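Local coordinates for protein tRNA (guanine(9)-N1)-methyltransferase (Schizosaccharomyces pombe, PDB 4JWF) that transfers a methyl group from S-adenosyl-L-methionine to N1 of guanosine 9 in cytoplasmic tRNA, this chain being its methyltransferase domain, at residues Lys115-Ser120 and Lys161-Pro166; Tyr136-Ile141 and Gln183-Leu188. All blocks are in the same frame, centred on the assembly; numbering follows the deposited sequence.

Interaction 1 (Lys115-Ser120 and Lys161-Pro166); sequences KLVYLS and KTAKLP. With SAH (S-adenosyl-L-homocysteine), chain C.
Val117 sets CG1 anti to the backbone N (chi1 175°), and this methyl meets Ala163 CB at 4.2 Å. On the same face of the sheet, Leu119 turns CG anti to its carbonyl carbon (chi1 -63°). This torsion helps to bring Leu119 CD2 alongside the backbone of Ala163, 3.6 Å from Ala163 O. The other face carries Tyr118 and Thr162. Thr162 CG2 lies beside Tyr118 CB, while OG1 is bonded to Ser123 and Gln152. The Tyr118 ring leads away from Thr162, and its OH is hydrogen-bonded to Asp36.

The two strands run parallel, joined by backbone bonds. Tyr118 N donates to Lys161 O at 2.9 Å. Ala163 N returns a longer bond of 3.2 Å to Tyr118 O. Ser120 N then reaches Ala163 O at 2.9 Å. At the Leu116 end, one water bridges Leu116 O and Lys161 N.

At the C-terminal ends both segments meet the ligand. Leu165 N donates an almost straight bond of 2.9 Å to SAH N1 (163° at the hydrogen). Leu165 CB and CG also pack near N1. SAH O2' donates to Leu119 O, at a doubtfully short distance. Backbone groups thus read both adenine and ribose, as in the knotted cofactor site of SPOUT methyltransferases, here with 161-163 as an edge strand of the parallel sheet.

Interaction 2 (Tyr136-Ile141 and Gln183-Leu188); sequences YIIGAI and QVFEIL. With SAH (S-adenosyl-L-homocysteine), chain C.
Ile138 projects from strand 135-139 toward helix 181-194, which packs against one face of the parallel sheet at strands 116-119 and 135-139 in this SPOUT-type alpha/beta fold. The short strand and helix segments run nearly antiparallel, at 156°. From Ile138 CB the side chain forks. Ile138 CG2 goes to the ligand and sits 3.6 Å from SAH O4'. CG1 lies anti to the carbonyl carbon (chi1 -50°), and the extended arm beyond it carries CD1 to the helix. There Ile138 CD1 is 3.9 Å from Phe185 CB and close to Phe185 N. Ile138 CD1 also meets Val184 CG1 at 4.1 Å and, more loosely, Leu188 CD1 at 4.4 Å. It approaches the Phe185 ring at its edge, near the ring plane, and the two side chains cross at about a right angle. Cut back to an alanine here, the side chain would stop at CB, which would probably open a gap between strand and helix, leaving Val184, Phe185 and Leu188 without their common partner and the ribose without the methyl beside O4'.

Val184 is forked in the same way. Its CG1 faces Ile138, while Val184 CG2 lies over the adenine face, 3.5 Å from SAH N9. Leu188 CD1 also brushes CB of Tyr136; the hydroxyl of that tyrosine is hydrogen-bonded to the backbone N of Asp131. Phe185 also packs on helix 45-63.

After the strand, an inverse gamma turn centred on Ala140 bends the chain along the ligand. Ile141 CG2 then touches SAH CG. With no side chain at Gly139, SAH O3' comes to 3.3 Å from Gly139 CA, and Gly139 N donates a nearly straight 3.3 Å bond to SAH O2' (171°).

Interactions 1 and 2 lie about 10 Å apart, centre to centre, and share one sheet. Strands 116-119 and 135-139 are neighbours, with probable hydrogen bonds from Ile137 N to Val117 O (2.8 Å) and from Leu119 N to Ile137 O (2.9 Å). Tyr118 OH also packs 3.4 Å from Gly139 CA. The helix of interaction 2 covers Leu119 of interaction 1 through Val184 and Leu188. Both contacts end at the cofactor product. Its ribose O2' is shared by Leu119 and Gly139, and its adenine by Leu165 and Val184. Asp143, the proton acceptor in catalysis, is also hydrogen-bonded to SAH, just beyond segment 136-141.

Interaction 1 (Lys115-Ser120 and Lys161-Pro166)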
ATOM      1  N   LYS A 115       0.639  16.355   1.557  1.00 29.56           N
ATOM      2  CA  LYS A 115       1.374  15.234   2.143  1.00 27.91           C
ATOM      3  C   LYS A 115       1.110  13.900   1.444  1.00 26.16           C
ATOM      4  O   LYS A 115       1.722  12.882   1.787  1.00 26.15           O
ATOM      5  CB  LYS A 115       1.049  15.108   3.632  1.00 28.19           C
ATOM      6  CG  LYS A 115       1.644  16.213   4.487  1.00 30.05           C
ATOM      7  CD  LYS A 115       0.672  16.599   5.591  1.00 32.92           C
ATOM      8  CE  LYS A 115       1.264  17.610   6.568  1.00 34.63           C
ATOM      9  NZ  LYS A 115       0.340  17.801   7.731  1.00 36.10           N
ATOM     10  N   LEU A 116       0.210  13.902   0.467  1.00 23.62           N
ATOM     11  CA  LEU A 116      -0.115  12.677  -0.255  1.00 21.17           C
ATOM     12  C   LEU A 116       0.977  12.345  -1.257  1.00 19.92           C
ATOM     13  O   LEU A 116       1.448  13.221  -1.970  1.00 19.62           O
ATOM     14  CB  LEU A 116      -1.477  12.792  -0.956  1.00 20.87           C
ATOM     15  CG  LEU A 116      -2.685  13.093  -0.052  1.00 19.99           C
ATOM     16  CD1 LEU A 116      -3.886  13.530  -0.864  1.00 17.99           C
ATOM     17  CD2 LEU A 116      -3.044  11.907   0.853  1.00 18.95           C
ATOM     18  N   VAL A 117       1.399  11.081  -1.276  1.00 18.41           N
ATOM     19  CA  VAL A 117       2.262  10.563  -2.322  1.00 17.03           C
ATOM     20  C   VAL A 117       1.673   9.253  -2.817  1.00 16.74           C
ATOM     21  O   VAL A 117       1.586   8.283  -2.075  1.00 16.69           O
ATOM     22  CB  VAL A 117       3.731  10.339  -1.852  1.00 17.07           C
ATOM     23  CG1 VAL A 117       4.561   9.688  -2.951  1.00 16.20           C
ATOM     24  CG2 VAL A 117       4.382  11.640  -1.424  1.00 16.17           C
ATOM     25  N   TYR A 118       1.271   9.229  -4.082  1.00 16.25           N
ATOM     26  CA  TYR A 118       0.755   8.020  -4.685  1.00 15.50           C
ATOM     27  C   TYR A 118       1.895   7.206  -5.254  1.00 15.45           C
ATOM     28  O   TYR A 118       2.556   7.629  -6.187  1.00 15.34           O
ATOM     29  CB  TYR A 118      -0.253   8.353  -5.786  1.00 15.26           C
ATOM     30  CG  TYR A 118      -1.360   7.328  -5.945  1.00 14.51           C
ATOM     31  CD1 TYR A 118      -2.702   7.698  -5.773  1.00 13.60           C
ATOM     32  CD2 TYR A 118      -1.074   5.989  -6.262  1.00 13.23           C
ATOM     33  CE1 TYR A 118      -3.731   6.775  -5.918  1.00 12.08           C
ATOM     34  CE2 TYR A 118      -2.101   5.045  -6.397  1.00 12.19           C
ATOM     35  CZ  TYR A 118      -3.422   5.451  -6.223  1.00 12.43           C
ATOM     36  OH  TYR A 118      -4.444   4.552  -6.362  1.00 12.41           O
ATOM     37  N   LEU A 119       2.129   6.027  -4.692  1.00 15.75           N
ATOM     38  CA  LEU A 119       3.143   5.146  -5.233  1.00 15.46           C
ATOM     39  C   LEU A 119       2.659   4.565  -6.551  1.00 16.01           C
ATOM     40  O   LEU A 119       1.530   4.078  -6.645  1.00 16.19           O
ATOM     41  CB  LEU A 119       3.494   4.045  -4.246  1.00 15.20           C
ATOM     42  CG  LEU A 119       4.115   4.529  -2.939  1.00 14.96           C
ATOM     43  CD1 LEU A 119       4.174   3.397  -1.938  1.00 14.36           C
ATOM     44  CD2 LEU A 119       5.511   5.112  -3.164  1.00 15.55           C
ATOM     45  N   SER A 120       3.500   4.654  -7.577  1.00 16.31           N
ATOM     46  CA  SER A 120       3.169   4.104  -8.892  1.00 16.82           C
ATOM     47  C   SER A 120       4.429   3.701  -9.631  1.00 17.08           C
ATOM     48  O   SER A 120       5.412   4.424  -9.615  1.00 17.16           O
ATOM     49  CB  SER A 120       2.392   5.118  -9.734  1.00 16.85           C
ATOM     50  OG  SER A 120       2.305   4.686 -11.081  1.00 16.98           O
ATOM     51  N   LYS A 161       1.551  14.267  -5.888  1.00 25.34           N
ATOM     52  CA  LYS A 161       2.830  13.704  -6.281  1.00 25.18           C
ATOM     53  C   LYS A 161       2.766  12.180  -6.416  1.00 24.85           C
ATOM     54  O   LYS A 161       2.010  11.519  -5.696  1.00 24.86           O
ATOM     55  CB  LYS A 161       3.857  14.078  -5.207  1.00 25.39           C
ATOM     56  CG  LYS A 161       5.247  14.401  -5.724  1.00 25.88           C
ATOM     57  CD  LYS A 161       6.237  14.588  -4.573  0.30 27.05           C
ATOM     58  CE  LYS A 161       5.885  15.782  -3.680  0.92 27.96           C
ATOM     59  NZ  LYS A 161       6.754  15.844  -2.464  0.74 28.52           N
ATOM     60  N   THR A 162       3.561  11.632  -7.332  1.00 24.39           N
ATOM     61  CA  THR A 162       3.749  10.185  -7.441  1.00 24.61           C
ATOM     62  C   THR A 162       5.235   9.804  -7.353  1.00 24.78           C
ATOM     63  O   THR A 162       6.115  10.656  -7.501  1.00 24.95           O
ATOM     64  CB  THR A 162       3.142   9.580  -8.749  1.00 24.61           C
ATOM     65  OG1 THR A 162       3.969   9.901  -9.873  1.00 24.40           O
ATOM     66  CG2 THR A 162       1.722  10.090  -9.006  1.00 24.73           C
ATOM     67  N   ALA A 163       5.504   8.523  -7.119  1.00 24.62           N
ATOM     68  CA  ALA A 163       6.859   8.013  -7.014  1.00 24.89           C
ATOM     69  C   ALA A 163       6.857   6.503  -7.180  1.00 25.18           C
ATOM     70  O   ALA A 163       5.953   5.821  -6.710  1.00 24.63           O
ATOM     71  CB  ALA A 163       7.475   8.394  -5.670  1.00 24.93           C
ATOM     72  N   LYS A 164       7.876   5.991  -7.858  1.00 25.91           N
ATOM     73  CA  LYS A 164       8.087   4.562  -7.964  1.00 26.91           C
ATOM     74  C   LYS A 164       9.106   4.088  -6.932  1.00 27.69           C
ATOM     75  O   LYS A 164       9.870   4.887  -6.389  1.00 27.11           O
ATOM     76  CB  LYS A 164       8.506   4.176  -9.387  1.00 26.95           C
ATOM     77  CG  LYS A 164       9.765   4.845  -9.899  1.00 28.25           C
ATOM     78  CD  LYS A 164       9.922   4.627 -11.395  1.00 29.96           C
ATOM     79  CE  LYS A 164      11.196   5.267 -11.924  1.00 30.62           C
ATOM     80  NZ  LYS A 164      11.552   4.689 -13.255  1.00 32.22           N
ATOM     81  N   LEU A 165       9.094   2.788  -6.653  1.00 29.23           N
ATOM     82  CA  LEU A 165      10.065   2.181  -5.751  1.00 31.08           C
ATOM     83  C   LEU A 165      11.451   2.113  -6.401  1.00 32.62           C
ATOM     84  O   LEU A 165      11.564   1.863  -7.605  1.00 32.64           O
ATOM     85  CB  LEU A 165       9.607   0.786  -5.323  1.00 30.88           C
ATOM     86  CG  LEU A 165       8.432   0.633  -4.352  1.00 31.06           C
ATOM     87  CD1 LEU A 165       8.132  -0.846  -4.152  1.00 30.43           C
ATOM     88  CD2 LEU A 165       8.711   1.306  -3.014  1.00 30.07           C
ATOM     89  N   PRO A 166      12.515   2.327  -5.608  1.00 34.29           N
ATOM     90  CA  PRO A 166      13.857   2.330  -6.187  1.00 35.72           C
ATOM     91  C   PRO A 166      14.368   0.914  -6.437  1.00 37.49           C
ATOM     92  O   PRO A 166      15.518   0.599  -6.118  1.00 37.37           O
ATOM     93  CB  PRO A 166      14.693   3.029  -5.115  1.00 35.55           C
ATOM     94  CG  PRO A 166      14.024   2.671  -3.838  1.00 34.90           C
ATOM     95  CD  PRO A 166      12.547   2.511  -4.142  1.00 34.19           C
TER
HETATM   96  N   SAH C 301      -1.835  -0.996 -13.185  1.00 21.38           N
HETATM   97  CA  SAH C 301      -1.746  -0.670 -11.728  1.00 21.48           C
HETATM   98  CB  SAH C 301      -0.707  -1.578 -11.058  1.00 21.03           C
HETATM   99  CG  SAH C 301      -1.300  -2.310  -9.862  1.00 20.94           C
HETATM  100  SD  SAH C 301      -0.051  -2.946  -8.778  1.00 18.56           S
HETATM  101  C   SAH C 301      -1.383   0.785 -11.587  1.00 21.60           C
HETATM  102  O   SAH C 301      -1.621   1.590 -12.488  1.00 22.04           O
HETATM  103  OXT SAH C 301      -0.835   1.232 -10.578  1.00 21.87           O
HETATM  104  C5' SAH C 301      -0.730  -2.451  -7.220  1.00 17.60           C
HETATM  105  C4' SAH C 301      -0.221  -1.117  -6.637  1.00 16.05           C
HETATM  106  O4' SAH C 301       1.054  -1.270  -6.006  1.00 16.23           O
HETATM  107  C3' SAH C 301      -0.072   0.053  -7.601  1.00 15.12           C
HETATM  108  O3' SAH C 301      -1.247   0.851  -7.645  1.00 14.97           O
HETATM  109  C2' SAH C 301       1.072   0.867  -7.044  1.00 15.69           C
HETATM  110  O2' SAH C 301       0.608   1.834  -6.104  1.00 16.19           O
HETATM  111  C1' SAH C 301       1.871  -0.116  -6.235  1.00 15.04           C
HETATM  112  N9  SAH C 301       3.113  -0.500  -6.953  1.00 15.10           N
HETATM  113  C8  SAH C 301       3.345  -1.664  -7.600  1.00 15.77           C
HETATM  114  N7  SAH C 301       4.605  -1.702  -8.118  1.00 15.27           N
HETATM  115  C5  SAH C 301       5.193  -0.531  -7.793  1.00 15.06           C
HETATM  116  C6  SAH C 301       6.517   0.099  -8.006  1.00 15.40           C
HETATM  117  N6  SAH C 301       7.482  -0.549  -8.701  1.00 16.48           N
HETATM  118  N1  SAH C 301       6.734   1.333  -7.496  1.00 16.20           N
HETATM  119  C2  SAH C 301       5.788   2.002  -6.802  1.00 16.60           C
HETATM  120  N3  SAH C 301       4.562   1.489  -6.567  1.00 16.77           N
HETATM  121  C4  SAH C 301       4.212   0.251  -7.025  1.00 15.37           C
HETATM  122  O   HOH W   1       0.957  15.513  -3.253  1.00 19.95           O

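Interaction 2 (Tyr136-Ile141 and Gln183-Leu188)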
ATOM      1  N   TYR A 136       1.475   7.876   2.218  1.00 19.43           N
ATOM      2  CA  TYR A 136       1.741   7.102   1.001  1.00 18.27           C
ATOM      3  C   TYR A 136       0.552   6.241   0.625  1.00 16.89           C
ATOM      4  O   TYR A 136      -0.042   5.566   1.477  1.00 16.07           O
ATOM      5  CB  TYR A 136       3.030   6.273   1.124  1.00 18.45           C
ATOM      6  CG  TYR A 136       4.223   7.139   1.472  1.00 20.68           C
ATOM      7  CD1 TYR A 136       4.975   7.756   0.474  1.00 22.42           C
ATOM      8  CD2 TYR A 136       4.572   7.379   2.802  1.00 22.52           C
ATOM      9  CE1 TYR A 136       6.053   8.579   0.786  1.00 24.03           C
ATOM     10  CE2 TYR A 136       5.653   8.200   3.129  1.00 23.91           C
ATOM     11  CZ  TYR A 136       6.386   8.796   2.118  1.00 25.18           C
ATOM     12  OH  TYR A 136       7.455   9.612   2.432  1.00 27.22           O
ATOM     13  N   ILE A 137       0.208   6.295  -0.659  1.00 15.39           N
ATOM     14  CA  ILE A 137      -0.957   5.618  -1.188  1.00 13.91           C
ATOM     15  C   ILE A 137      -0.535   4.453  -2.057  1.00 13.25           C
ATOM     16  O   ILE A 137       0.339   4.592  -2.917  1.00 12.36           O
ATOM     17  CB  ILE A 137      -1.845   6.587  -2.012  1.00 14.28           C
ATOM     18  CG1 ILE A 137      -2.236   7.799  -1.152  1.00 13.84           C
ATOM     19  CG2 ILE A 137      -3.086   5.857  -2.560  1.00 12.99           C
ATOM     20  CD1 ILE A 137      -2.659   9.028  -1.956  1.00 14.92           C
ATOM     21  N   ILE A 138      -1.161   3.303  -1.810  1.00 12.64           N
ATOM     22  CA  ILE A 138      -0.989   2.125  -2.644  1.00 12.26           C
ATOM     23  C   ILE A 138      -2.325   1.856  -3.328  1.00 12.81           C
ATOM     24  O   ILE A 138      -3.363   1.773  -2.667  1.00 12.83           O
ATOM     25  CB  ILE A 138      -0.543   0.891  -1.831  1.00 11.55           C
ATOM     26  CG1 ILE A 138       0.650   1.230  -0.935  1.00 11.44           C
ATOM     27  CG2 ILE A 138      -0.192  -0.273  -2.760  1.00 11.11           C
ATOM     28  CD1 ILE A 138       1.064   0.111   0.054  1.00  9.08           C
ATOM     29  N   GLY A 139      -2.306   1.744  -4.654  1.00 13.25           N
ATOM     30  CA  GLY A 139      -3.527   1.448  -5.403  1.00 13.32           C
ATOM     31  C   GLY A 139      -3.973   0.048  -5.046  1.00 13.81           C
ATOM     32  O   GLY A 139      -3.230  -0.915  -5.249  1.00 13.46           O
ATOM     33  N   ALA A 140      -5.173  -0.065  -4.479  1.00 14.30           N
ATOM     34  CA  ALA A 140      -5.709  -1.370  -4.109  1.00 15.06           C
ATOM     35  C   ALA A 140      -6.351  -2.025  -5.327  1.00 15.39           C
ATOM     36  O   ALA A 140      -7.571  -1.966  -5.526  1.00 15.18           O
ATOM     37  CB  ALA A 140      -6.686  -1.261  -2.934  1.00 14.69           C
ATOM     38  N   ILE A 141      -5.502  -2.626  -6.157  1.00 16.35           N
ATOM     39  CA  ILE A 141      -5.957  -3.315  -7.368  1.00 17.68           C
ATOM     40  C   ILE A 141      -5.031  -4.464  -7.798  1.00 18.57           C
ATOM     41  O   ILE A 141      -3.796  -4.350  -7.739  1.00 18.26           O
ATOM     42  CB  ILE A 141      -6.227  -2.316  -8.535  1.00 17.82           C
ATOM     43  CG1 ILE A 141      -6.993  -3.002  -9.674  1.00 18.15           C
ATOM     44  CG2 ILE A 141      -4.940  -1.625  -8.984  1.00 18.50           C
ATOM     45  CD1 ILE A 141      -7.383  -2.098 -10.804  1.00 17.91           C
ATOM     46  N   GLN A 183       3.209  -6.678  -1.214  1.00 13.39           N
ATOM     47  CA  GLN A 183       4.666  -6.622  -1.415  1.00 13.57           C
ATOM     48  C   GLN A 183       5.205  -5.208  -1.239  1.00 13.28           C
ATOM     49  O   GLN A 183       6.240  -5.016  -0.594  1.00 13.28           O
ATOM     50  CB  GLN A 183       5.067  -7.154  -2.783  1.00 13.62           C
ATOM     51  CG  GLN A 183       5.038  -8.664  -2.903  1.00 16.25           C
ATOM     52  CD  GLN A 183       5.265  -9.119  -4.330  1.00 18.67           C
ATOM     53  OE1 GLN A 183       5.200  -8.325  -5.259  1.00 21.36           O
ATOM     54  NE2 GLN A 183       5.544 -10.390  -4.508  1.00 19.60           N
ATOM     55  N   VAL A 184       4.497  -4.235  -1.820  1.00 12.73           N
ATOM     56  CA  VAL A 184       4.860  -2.826  -1.715  1.00 12.33           C
ATOM     57  C   VAL A 184       4.760  -2.363  -0.267  1.00 12.39           C
ATOM     58  O   VAL A 184       5.660  -1.698   0.243  1.00 12.08           O
ATOM     59  CB  VAL A 184       3.975  -1.930  -2.627  1.00 12.36           C
ATOM     60  CG1 VAL A 184       4.309  -0.459  -2.427  1.00 10.39           C
ATOM     61  CG2 VAL A 184       4.141  -2.327  -4.098  1.00 12.03           C
ATOM     62  N   PHE A 185       3.663  -2.725   0.389  1.00 12.91           N
ATOM     63  CA  PHE A 185       3.508  -2.456   1.815  1.00 13.64           C
ATOM     64  C   PHE A 185       4.597  -3.112   2.665  1.00 13.77           C
ATOM     65  O   PHE A 185       5.191  -2.455   3.516  1.00 13.26           O
ATOM     66  CB  PHE A 185       2.133  -2.877   2.340  1.00 13.59           C
ATOM     67  CG  PHE A 185       1.947  -2.555   3.795  1.00 15.04           C
ATOM     68  CD1 PHE A 185       1.433  -1.318   4.188  1.00 15.56           C
ATOM     69  CD2 PHE A 185       2.342  -3.462   4.780  1.00 14.46           C
ATOM     70  CE1 PHE A 185       1.296  -1.009   5.535  1.00 15.89           C
ATOM     71  CE2 PHE A 185       2.214  -3.150   6.130  1.00 14.69           C
ATOM     72  CZ  PHE A 185       1.689  -1.927   6.507  1.00 14.53           C
ATOM     73  N   GLU A 186       4.836  -4.404   2.438  1.00 14.44           N
ATOM     74  CA  GLU A 186       5.857  -5.144   3.175  1.00 15.47           C
ATOM     75  C   GLU A 186       7.230  -4.490   3.000  1.00 15.43           C
ATOM     76  O   GLU A 186       7.994  -4.374   3.968  1.00 15.66           O
ATOM     77  CB  GLU A 186       5.891  -6.613   2.740  1.00 16.01           C
ATOM     78  CG  GLU A 186       4.799  -7.497   3.379  1.00 18.72           C
ATOM     79  CD  GLU A 186       4.420  -8.707   2.520  1.00 23.21           C
ATOM     80  OE1 GLU A 186       3.510  -9.464   2.913  1.00 24.56           O
ATOM     81  OE2 GLU A 186       5.016  -8.904   1.436  1.00 27.10           O
ATOM     82  N   ILE A 187       7.509  -4.025   1.781  1.00 15.07           N
ATOM     83  CA  ILE A 187       8.757  -3.311   1.457  1.00 14.95           C
ATOM     84  C   ILE A 187       8.878  -1.948   2.157  1.00 15.10           C
ATOM     85  O   ILE A 187       9.941  -1.601   2.677  1.00 14.79           O
ATOM     86  CB  ILE A 187       8.928  -3.162  -0.081  1.00 14.92           C
ATOM     87  CG1 ILE A 187       9.395  -4.489  -0.688  1.00 14.41           C
ATOM     88  CG2 ILE A 187       9.887  -2.027  -0.428  1.00 14.21           C
ATOM     89  CD1 ILE A 187       9.079  -4.645  -2.174  1.00 14.03           C
ATOM     90  N   LEU A 188       7.791  -1.182   2.172  1.00 15.33           N
ATOM     91  CA  LEU A 188       7.799   0.105   2.842  1.00 15.54           C
ATOM     92  C   LEU A 188       8.015  -0.099   4.333  1.00 16.41           C
ATOM     93  O   LEU A 188       8.770   0.633   4.962  1.00 16.39           O
ATOM     94  CB  LEU A 188       6.486   0.852   2.611  1.00 15.36           C
ATOM     95  CG  LEU A 188       6.097   1.386   1.230  1.00 14.35           C
ATOM     96  CD1 LEU A 188       4.781   2.138   1.361  1.00 11.72           C
ATOM     97  CD2 LEU A 188       7.182   2.284   0.620  1.00 11.20           C
TER
HETATM   98  N   SAH C 301      -1.835  -0.996 -13.185  1.00 21.38           N
HETATM   99  CA  SAH C 301      -1.746  -0.670 -11.728  1.00 21.48           C
HETATM  100  CB  SAH C 301      -0.707  -1.578 -11.058  1.00 21.03           C
HETATM  101  CG  SAH C 301      -1.300  -2.310  -9.862  1.00 20.94           C
HETATM  102  SD  SAH C 301      -0.051  -2.946  -8.778  1.00 18.56           S
HETATM  103  C   SAH C 301      -1.383   0.785 -11.587  1.00 21.60           C
HETATM  104  O   SAH C 301      -1.621   1.590 -12.488  1.00 22.04           O
HETATM  105  OXT SAH C 301      -0.835   1.232 -10.578  1.00 21.87           O
HETATM  106  C5' SAH C 301      -0.730  -2.451  -7.220  1.00 17.60           C
HETATM  107  C4' SAH C 301      -0.221  -1.117  -6.637  1.00 16.05           C
HETATM  108  O4' SAH C 301       1.054  -1.270  -6.006  1.00 16.23           O
HETATM  109  C3' SAH C 301      -0.072   0.053  -7.601  1.00 15.12           C
HETATM  110  O3' SAH C 301      -1.247   0.851  -7.645  1.00 14.97           O
HETATM  111  C2' SAH C 301       1.072   0.867  -7.044  1.00 15.69           C
HETATM  112  O2' SAH C 301       0.608   1.834  -6.104  1.00 16.19           O
HETATM  113  C1' SAH C 301       1.871  -0.116  -6.235  1.00 15.04           C
HETATM  114  N9  SAH C 301       3.113  -0.500  -6.953  1.00 15.10           N
HETATM  115  C8  SAH C 301       3.345  -1.664  -7.600  1.00 15.77           C
HETATM  116  N7  SAH C 301       4.605  -1.702  -8.118  1.00 15.27           N
HETATM  117  C5  SAH C 301       5.193  -0.531  -7.793  1.00 15.06           C
HETATM  118  C6  SAH C 301       6.517   0.099  -8.006  1.00 15.40           C
HETATM  119  N6  SAH C 301       7.482  -0.549  -8.701  1.00 16.48           N
HETATM  120  N1  SAH C 301       6.734   1.333  -7.496  1.00 16.20           N
HETATM  121  C2  SAH C 301       5.788   2.002  -6.802  1.00 16.60           C
HETATM  122  N3  SAH C 301       4.562   1.489  -6.567  1.00 16.77           N
HETATM  123  C4  SAH C 301       4.212   0.251  -7.025  1.00 15.37           C